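PDB 6Y1W: putative tryptophan halogenase from Xanthomonas campestris pv. campestris, which is a flavin-dependent halogenase that probably binds FAD and uses the reduced flavin to halogenate an aromatic substrate. Local coordinates for residues A[423-426]-A[432-435]. Residues are numbered along the deposited sequence; the frame is centred on the assembly and turned at random.
Sequences MELF and VFHQ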
loop_
_atom_site.group_PDB
_atom_site.type_symbol
_atom_site.label_atom_id
_atom_site.label_comp_id
_atom_site.label_asym_id
_atom_site.label_seq_id
_atom_site.Cartn_x
_atom_site.Cartn_y
_atom_site.Cartn_z
ATOM N N MET A 423 10.842 13.971 -7.101
ATOM C CA MET A 423 11.172 15.392 -6.997
ATOM C C MET A 423 10.541 16.217 -8.111
ATOM O O MET A 423 10.037 17.322 -7.856
ATOM C CB MET A 423 12.696 15.549 -7.007
ATOM C CG MET A 423 13.336 14.933 -5.744
ATOM S SD MET A 423 15.127 15.126 -5.745
ATOM C CE MET A 423 15.235 16.880 -5.258
ATOM N N GLU A 424 10.542 15.681 -9.342
ATOM C CA GLU A 424 9.949 16.390 -10.478
ATOM C C GLU A 424 8.432 16.495 -10.345
ATOM O O GLU A 424 7.841 17.527 -10.672
ATOM C CB GLU A 424 10.363 15.698 -11.787
ATOM C CG GLU A 424 11.826 16.019 -12.156
ATOM C CD GLU A 424 12.379 15.273 -13.365
ATOM O OE1 GLU A 424 11.624 14.546 -14.051
ATOM O OE2 GLU A 424 13.597 15.424 -13.622
ATOM N N LEU A 425 7.780 15.447 -9.852
ATOM C CA LEU A 425 6.347 15.531 -9.599
ATOM C C LEU A 425 6.021 16.680 -8.655
ATOM O O LEU A 425 5.057 17.427 -8.861
ATOM C CB LEU A 425 5.865 14.200 -9.016
ATOM C CG LEU A 425 4.377 13.943 -9.001
ATOM C CD1 LEU A 425 3.810 13.880 -10.424
ATOM C CD2 LEU A 425 4.155 12.632 -8.258
ATOM N N PHE A 426 6.787 16.819 -7.581
ATOM C CA PHE A 426 6.511 17.891 -6.638
ATOM C C PHE A 426 6.868 19.254 -7.252
ATOM O O PHE A 426 6.115 20.210 -7.102
ATOM C CB PHE A 426 7.283 17.660 -5.332
ATOM C CG PHE A 426 6.822 18.539 -4.209
ATOM C CD1 PHE A 426 5.553 18.386 -3.667
ATOM C CD2 PHE A 426 7.619 19.591 -3.771
ATOM C CE1 PHE A 426 5.093 19.244 -2.624
ATOM C CE2 PHE A 426 7.181 20.447 -2.739
ATOM C CZ PHE A 426 5.907 20.258 -2.165
ATOM N N VAL A 432 2.514 14.507 -4.446
ATOM C CA VAL A 432 3.247 13.432 -3.786
ATOM C C VAL A 432 2.304 12.235 -3.749
ATOM O O VAL A 432 1.081 12.382 -3.743
ATOM C CB VAL A 432 3.704 13.806 -2.343
ATOM C CG1 VAL A 432 4.643 15.044 -2.386
ATOM C CG2 VAL A 432 2.505 14.144 -1.447
ATOM N N PHE A 433 2.871 11.039 -3.686
ATOM C CA PHE A 433 2.063 9.839 -3.523
ATOM C C PHE A 433 2.766 8.914 -2.548
ATOM O O PHE A 433 3.966 9.057 -2.270
ATOM C CB PHE A 433 1.829 9.136 -4.856
ATOM C CG PHE A 433 3.082 8.614 -5.493
ATOM C CD1 PHE A 433 3.837 9.415 -6.340
ATOM C CD2 PHE A 433 3.507 7.305 -5.246
ATOM C CE1 PHE A 433 4.974 8.935 -6.948
ATOM C CE2 PHE A 433 4.641 6.816 -5.827
ATOM C CZ PHE A 433 5.390 7.626 -6.680
ATOM N N HIS A 434 2.005 7.988 -1.989
ATOM C CA HIS A 434 2.564 6.983 -1.110
ATOM C C HIS A 434 2.212 5.652 -1.733
ATOM O O HIS A 434 1.076 5.462 -2.168
ATOM C CB HIS A 434 2.006 7.063 0.316
ATOM C CG HIS A 434 2.344 5.864 1.152
ATOM N ND1 HIS A 434 1.553 4.735 1.192
ATOM C CD2 HIS A 434 3.400 5.610 1.963
ATOM C CE1 HIS A 434 2.106 3.839 1.992
ATOM N NE2 HIS A 434 3.232 4.342 2.466
ATOM N N GLN A 435 3.189 4.771 -1.841
ATOM C CA GLN A 435 2.966 3.469 -2.466
ATOM C C GLN A 435 3.252 2.348 -1.476
ATOM O O GLN A 435 4.224 2.414 -0.727
ATOM C CB GLN A 435 3.819 3.301 -3.716
ATOM C CG GLN A 435 3.735 1.899 -4.314
ATOM C CD GLN A 435 3.230 1.903 -5.747
ATOM O OE1 GLN A 435 3.729 2.643 -6.595
ATOM N NE2 GLN A 435 2.217 1.087 -6.015
#
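Leu425 and Phe433 meet where the last turns of helix 417-429 are followed by an extended return of the chain, a compact example of how a helix end and its trailing loop are joined by apolar side chains. Phe433 is modelled in two conformers; in the one described here, CD2 of Leu425 comes to the edge of the Phe433 ring, lying in the ring plane 3.8 Å from CD1 of Phe433, and the two side chains cross at about a right angle. With chi1 of Leu425 at -165°, its CG stands anti to the backbone N and the branch reaches out from the helix to the ring. In this conformer Phe433 takes the less common setting, CG between its backbone N and carbonyl carbon (chi1 64°), which brings the ring back toward the helix.

The second pair runs differently: Phe426 and Val432 lie side by side and point the same way, and CG1 of Val432 approaches CD1 of Phe426 obliquely at 3.7 Å. The backbones come nearest here, with 6.2 Å between CA of Phe426 and CA of Val432.

Further out, helix 442-451 receives both members of this pair, Phe426 on Met449 and Leu450, Val432 on Glu442 and Ile446. Arg422, one turn before Phe426, makes a cation-pi contact with the Phe433 ring in the same conformer, while Leu425 packs on Asp373 and Phe433 on Glu376 of the second subunit.

Between the two segments the chemistry is wholly apolar, and they bury 161 Å² between them, both sides summed. Such contacts are dispersive and weakly directional; directional polar bonds are made outside the pair, from Gln435 OE1 to Arg379 of the second subunit and from Gln435 N to Glu438 OE1.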